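PDB 4H3T: CRISPR-associated protein, Cse1 family from Acidimicrobium ferrooxidans, which probably serves as the large subunit of a type I-E CRISPR Cascade complex, which recognises invading DNA. Local coordinates for residues Phe258-Glu270 with Val278-Asp290. The protein carries 1 engineered substitution. Sequence-based numbering, arbitrary orientation.
Sequences FTWQGRRIRLFPE and VPRVLICAGDEVD
Arg264 and Asp287 form a salt bridge at the open end of the β-hairpin built from strands 263-272 and 275-289. Arg264 NH2 reaches both carboxylate oxygens, and its bond to Asp287 OD1, 2.9 Å long, is bent and weak. The straighter bond approaches Asp287 OD2 from above the carboxylate plane. The two flat groups stand 80° apart. Arg264 NH1 also bonds the carbonyls of Gln261 and Arg263, close to the guanidinium plane. A bend at chi2 (-60°) folds the chain back to these carbonyls, with Gly286 CA under one guanidinium face. Gln261 O has a second donor, Asp287 N, in its carbonyl plane and on a lone pair. Were Arg264 an alanine, Asp287 would probably lose its charged mate across the hairpin, and Gln261 O one of its donors.

Trp260 closes the same end. Trp260 NE1 donates to Asp287 O at 3.0 Å, from above the carbonyl plane. Val289 CG2 makes a CH-pi contact over the face of the five-membered ring of Trp260, 3.4 Å from its centroid.

Farther along, the antiparallel strands pair Arg264 with Cys284 and Arg266 with Leu282 through two backbone bonds each. Between them sits the non-hydrogen-bonded pair Ile265-Ile283, its side chains side by side. Ile265 CG2 also reaches diagonally to Val281 CG2 at 3.8 Å, on the face that helix 157-170 covers through Leu164 and Ala160. On the other face, Phe268 CE2 lies 3.9 Å from Leu282 CB, and Arg280 NH2 approaches Phe268 CG, the planes moderately tilted.

In the outer shell, Gly243 O accepts from Arg264 NE and Val247 N donates to Asp287 OD1. The buried ion pair is thus held by neutral backbone groups as well as by its own charges, which is likely to stabilise both ionised forms.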
loop_
_atom_site.group_PDB
_atom_site.type_symbol
_atom_site.label_atom_id
_atom_site.label_comp_id
_atom_site.label_asym_id
_atom_site.label_seq_id
_atom_site.Cartn_x
_atom_site.Cartn_y
_atom_site.Cartn_z
ATOM N N PHE A 258 -10.125 -5.580 9.818
ATOM C CA PHE A 258 -8.878 -6.223 9.474
ATOM C C PHE A 258 -8.994 -7.749 9.122
ATOM O O PHE A 258 -8.054 -8.275 8.581
ATOM C CB PHE A 258 -7.866 -6.050 10.577
ATOM C CG PHE A 258 -7.294 -4.663 10.811
ATOM C CD1 PHE A 258 -7.719 -3.571 10.064
ATOM C CD2 PHE A 258 -6.341 -4.459 11.774
ATOM C CE1 PHE A 258 -7.207 -2.274 10.324
ATOM C CE2 PHE A 258 -5.872 -3.177 12.079
ATOM C CZ PHE A 258 -6.206 -2.113 11.260
ATOM N N THR A 259 -10.112 -8.430 9.451
ATOM C CA THR A 259 -10.318 -9.831 9.155
ATOM C C THR A 259 -11.576 -10.030 8.320
ATOM O O THR A 259 -12.165 -11.102 8.335
ATOM C CB THR A 259 -10.411 -10.576 10.479
ATOM O OG1 THR A 259 -11.545 -10.117 11.245
ATOM C CG2 THR A 259 -9.146 -10.446 11.291
ATOM N N TRP A 260 -11.967 -9.005 7.564
ATOM C CA TRP A 260 -13.237 -8.986 6.859
ATOM C C TRP A 260 -13.392 -10.141 5.898
ATOM O O TRP A 260 -12.525 -10.356 5.053
ATOM C CB TRP A 260 -13.368 -7.649 6.078
ATOM C CG TRP A 260 -14.753 -7.330 5.649
ATOM C CD1 TRP A 260 -15.264 -7.405 4.389
ATOM C CD2 TRP A 260 -15.792 -6.808 6.477
ATOM N NE1 TRP A 260 -16.552 -6.933 4.377
ATOM C CE2 TRP A 260 -16.903 -6.554 5.647
ATOM C CE3 TRP A 260 -15.862 -6.429 7.818
ATOM C CZ2 TRP A 260 -18.051 -5.917 6.117
ATOM C CZ3 TRP A 260 -16.998 -5.790 8.275
ATOM C CH2 TRP A 260 -18.089 -5.571 7.437
ATOM N N GLN A 261 -14.484 -10.859 6.019
ATOM C CA GLN A 261 -14.840 -11.916 5.084
ATOM C C GLN A 261 -15.500 -11.283 3.883
ATOM O O GLN A 261 -16.718 -11.418 3.649
ATOM C CB GLN A 261 -15.716 -12.970 5.782
ATOM C CG GLN A 261 -15.073 -13.539 7.043
ATOM C CD GLN A 261 -13.830 -14.327 6.743
ATOM O OE1 GLN A 261 -13.890 -15.465 6.315
ATOM N NE2 GLN A 261 -12.693 -13.712 6.901
ATOM N N GLY A 262 -14.643 -10.752 3.006
ATOM C CA GLY A 262 -15.070 -10.127 1.757
ATOM C C GLY A 262 -15.450 -11.115 0.677
ATOM O O GLY A 262 -16.048 -10.734 -0.328
ATOM N N ARG A 263 -15.070 -12.379 0.860
ATOM C CA ARG A 263 -15.406 -13.478 -0.038
ATOM C C ARG A 263 -15.998 -14.649 0.787
ATOM O O ARG A 263 -16.148 -14.553 2.011
ATOM C CB ARG A 263 -14.146 -13.917 -0.844
ATOM C CG ARG A 263 -13.570 -12.798 -1.778
ATOM C CD ARG A 263 -14.464 -12.619 -2.932
ATOM N NE ARG A 263 -14.023 -11.588 -3.892
ATOM C CZ ARG A 263 -14.347 -10.295 -3.866
ATOM N NH1 ARG A 263 -15.051 -9.795 -2.861
ATOM N NH2 ARG A 263 -13.960 -9.494 -4.839
ATOM N N ARG A 264 -16.498 -15.631 0.068
ATOM C CA ARG A 264 -16.943 -16.913 0.560
ATOM C C ARG A 264 -16.092 -17.947 -0.180
ATOM O O ARG A 264 -16.183 -18.100 -1.420
ATOM C CB ARG A 264 -18.437 -17.142 0.369
ATOM C CG ARG A 264 -19.300 -16.203 1.195
ATOM C CD ARG A 264 -19.087 -16.304 2.706
ATOM N NE ARG A 264 -20.024 -15.421 3.393
ATOM C CZ ARG A 264 -19.808 -14.174 3.752
ATOM N NH1 ARG A 264 -18.603 -13.643 3.637
ATOM N NH2 ARG A 264 -20.777 -13.468 4.337
ATOM N N ILE A 265 -15.227 -18.601 0.567
ATOM C CA ILE A 265 -14.221 -19.490 -0.017
ATOM C C ILE A 265 -14.208 -20.833 0.670
ATOM O O ILE A 265 -14.372 -20.928 1.876
ATOM C CB ILE A 265 -12.816 -18.812 0.065
ATOM C CG1 ILE A 265 -12.814 -17.410 -0.646
ATOM C CG2 ILE A 265 -11.740 -19.723 -0.494
ATOM C CD1 ILE A 265 -11.508 -16.672 -0.578
ATOM N N ARG A 266 -13.942 -21.857 -0.100
ATOM C CA ARG A 266 -13.741 -23.196 0.432
ATOM C C ARG A 266 -12.575 -23.826 -0.282
ATOM O O ARG A 266 -12.572 -23.865 -1.541
ATOM C CB ARG A 266 -15.009 -24.059 0.273
ATOM C CG ARG A 266 -14.835 -25.490 0.790
ATOM C CD ARG A 266 -16.160 -26.213 0.770
ATOM N NE ARG A 266 -15.979 -27.603 1.167
ATOM C CZ ARG A 266 -16.912 -28.546 1.099
ATOM N NH1 ARG A 266 -18.108 -28.273 0.596
ATOM N NH2 ARG A 266 -16.640 -29.787 1.501
ATOM N N LEU A 267 -11.575 -24.293 0.507
ATOM C CA LEU A 267 -10.415 -25.064 -0.025
ATOM C C LEU A 267 -10.808 -26.530 -0.042
ATOM O O LEU A 267 -11.539 -26.969 0.836
ATOM C CB LEU A 267 -9.167 -24.909 0.836
ATOM C CG LEU A 267 -8.674 -23.507 1.109
ATOM C CD1 LEU A 267 -7.509 -23.522 2.102
ATOM C CD2 LEU A 267 -8.259 -22.762 -0.145
ATOM N N PHE A 268 -10.390 -27.274 -1.036
ATOM C CA PHE A 268 -10.667 -28.724 -1.099
ATOM C C PHE A 268 -9.331 -29.475 -0.947
ATOM O O PHE A 268 -8.701 -29.755 -1.949
ATOM C CB PHE A 268 -11.337 -29.074 -2.408
ATOM C CG PHE A 268 -12.730 -28.490 -2.498
ATOM C CD1 PHE A 268 -13.829 -29.168 -1.952
ATOM C CD2 PHE A 268 -12.939 -27.227 -3.043
ATOM C CE1 PHE A 268 -15.127 -28.659 -2.090
ATOM C CE2 PHE A 268 -14.226 -26.687 -3.121
ATOM C CZ PHE A 268 -15.309 -27.389 -2.608
ATOM N N PRO A 269 -8.875 -29.765 0.277
ATOM C CA PRO A 269 -7.560 -30.441 0.425
ATOM C C PRO A 269 -7.610 -31.930 0.017
ATOM O O PRO A 269 -8.664 -32.546 0.033
ATOM C CB PRO A 269 -7.263 -30.307 1.918
ATOM C CG PRO A 269 -8.670 -30.332 2.568
ATOM C CD PRO A 269 -9.472 -29.460 1.600
ATOM N N GLU A 270 -6.455 -32.481 -0.340
ATOM C CA GLU A 270 -6.326 -33.886 -0.727
ATOM C C GLU A 270 -5.045 -34.419 -0.195
ATOM O O GLU A 270 -4.012 -33.723 -0.254
ATOM C CB GLU A 270 -6.385 -34.042 -2.253
ATOM C CG GLU A 270 -6.165 -35.439 -2.787
ATOM C CD GLU A 270 -5.969 -35.588 -4.287
ATOM O OE1 GLU A 270 -5.759 -34.558 -4.954
ATOM O OE2 GLU A 270 -5.985 -36.737 -4.790
ATOM N N VAL A 278 -3.547 -28.722 -1.662
ATOM C CA VAL A 278 -4.829 -28.100 -2.024
ATOM C C VAL A 278 -4.891 -27.967 -3.549
ATOM O O VAL A 278 -4.389 -27.008 -4.058
ATOM C CB VAL A 278 -5.052 -26.723 -1.330
ATOM C CG1 VAL A 278 -6.429 -26.166 -1.652
ATOM C CG2 VAL A 278 -4.855 -26.802 0.183
ATOM N N PRO A 279 -5.531 -28.886 -4.265
ATOM C CA PRO A 279 -5.592 -28.769 -5.745
ATOM C C PRO A 279 -6.800 -27.956 -6.261
ATOM O O PRO A 279 -6.831 -27.567 -7.428
ATOM C CB PRO A 279 -5.705 -30.220 -6.197
ATOM C CG PRO A 279 -6.331 -30.912 -5.096
ATOM C CD PRO A 279 -6.019 -30.200 -3.813
ATOM N N ARG A 280 -7.857 -27.781 -5.443
ATOM C CA ARG A 280 -9.081 -27.138 -5.895
ATOM C C ARG A 280 -9.609 -26.160 -4.850
ATOM O O ARG A 280 -9.351 -26.325 -3.653
ATOM C CB ARG A 280 -10.164 -28.205 -6.212
ATOM C CG ARG A 280 -9.832 -29.169 -7.366
ATOM C CD ARG A 280 -10.990 -30.183 -7.581
ATOM N NE ARG A 280 -11.334 -30.874 -6.320
ATOM C CZ ARG A 280 -12.554 -31.095 -5.818
ATOM N NH1 ARG A 280 -13.639 -30.742 -6.499
ATOM N NH2 ARG A 280 -12.698 -31.698 -4.637
ATOM N N VAL A 281 -10.426 -25.187 -5.317
ATOM C CA VAL A 281 -10.981 -24.129 -4.483
ATOM C C VAL A 281 -12.319 -23.638 -5.098
ATOM O O VAL A 281 -12.504 -23.699 -6.322
ATOM C CB VAL A 281 -9.977 -22.935 -4.301
ATOM C CG1 VAL A 281 -9.746 -22.190 -5.619
ATOM C CG2 VAL A 281 -10.480 -21.966 -3.240
ATOM N N LEU A 282 -13.197 -23.122 -4.249
ATOM C CA LEU A 282 -14.447 -22.466 -4.651
ATOM C C LEU A 282 -14.384 -21.041 -4.084
ATOM O O LEU A 282 -14.146 -20.862 -2.886
ATOM C CB LEU A 282 -15.669 -23.246 -4.157
ATOM C CG LEU A 282 -17.073 -22.639 -4.435
ATOM C CD1 LEU A 282 -17.311 -22.314 -5.897
ATOM C CD2 LEU A 282 -18.151 -23.583 -3.991
ATOM N N ILE A 283 -14.537 -20.028 -4.939
ATOM C CA ILE A 283 -14.407 -18.608 -4.536
ATOM C C ILE A 283 -15.627 -17.869 -5.015
ATOM O O ILE A 283 -15.832 -17.772 -6.219
ATOM C CB ILE A 283 -13.136 -17.949 -5.115
ATOM C CG1 ILE A 283 -11.888 -18.750 -4.774
ATOM C CG2 ILE A 283 -12.977 -16.526 -4.645
ATOM C CD1 ILE A 283 -10.648 -18.217 -5.513
ATOM N N CYS A 284 -16.368 -17.301 -4.075
ATOM C CA CYS A 284 -17.661 -16.638 -4.269
ATOM C C CYS A 284 -17.659 -15.303 -3.599
ATOM O O CYS A 284 -16.803 -14.995 -2.761
ATOM C CB CYS A 284 -18.787 -17.513 -3.727
ATOM S SG CYS A 284 -18.831 -19.176 -4.423
ATOM N N ALA A 285 -18.693 -14.516 -3.910
ATOM C CA ALA A 285 -18.838 -13.186 -3.323
ATOM C C ALA A 285 -19.096 -13.217 -1.841
ATOM O O ALA A 285 -19.809 -14.078 -1.361
ATOM C CB ALA A 285 -19.982 -12.471 -4.009
ATOM N N GLY A 286 -18.536 -12.268 -1.116
ATOM C CA GLY A 286 -18.799 -12.157 0.325
ATOM C C GLY A 286 -19.300 -10.773 0.704
ATOM O O GLY A 286 -19.981 -10.077 -0.067
ATOM N N ASP A 287 -19.038 -10.399 1.946
ATOM C CA ASP A 287 -19.586 -9.193 2.487
ATOM C C ASP A 287 -18.919 -7.933 1.977
ATOM O O ASP A 287 -17.720 -7.876 1.782
ATOM C CB ASP A 287 -19.492 -9.185 4.019
ATOM C CG ASP A 287 -20.282 -10.258 4.728
ATOM O OD1 ASP A 287 -21.397 -10.597 4.249
ATOM O OD2 ASP A 287 -19.768 -10.802 5.757
ATOM N N GLU A 288 -19.702 -6.881 1.825
ATOM C CA GLU A 288 -19.189 -5.599 1.355
ATOM C C GLU A 288 -19.055 -4.648 2.537
ATOM O O GLU A 288 -19.938 -4.620 3.393
ATOM C CB GLU A 288 -20.158 -4.988 0.334
ATOM C CG GLU A 288 -20.502 -5.886 -0.866
ATOM C CD GLU A 288 -19.395 -6.199 -1.852
ATOM O OE1 GLU A 288 -18.256 -5.742 -1.609
ATOM O OE2 GLU A 288 -19.671 -6.865 -2.884
ATOM N N VAL A 289 -17.961 -3.896 2.602
ATOM C CA VAL A 289 -17.724 -2.943 3.659
ATOM C C VAL A 289 -18.502 -1.662 3.344
ATOM O O VAL A 289 -18.368 -1.093 2.253
ATOM C CB VAL A 289 -16.213 -2.623 3.842
ATOM C CG1 VAL A 289 -16.009 -1.573 4.915
ATOM C CG2 VAL A 289 -15.403 -3.862 4.177
ATOM N N ASP A 290 -19.252 -1.186 4.321
ATOM C CA ASP A 290 -19.905 0.133 4.277
ATOM C C ASP A 290 -18.785 1.189 4.276
ATOM O O ASP A 290 -18.036 1.316 5.245
ATOM C CB ASP A 290 -20.837 0.273 5.474
ATOM C CG ASP A 290 -21.615 1.575 5.492
ATOM O OD1 ASP A 290 -21.001 2.630 5.269
ATOM O OD2 ASP A 290 -22.826 1.536 5.771
HETATM O O HOH W 1 -15.752 -6.989 -1.964
HETATM O O HOH W 2 -9.685 -31.623 -4.150
#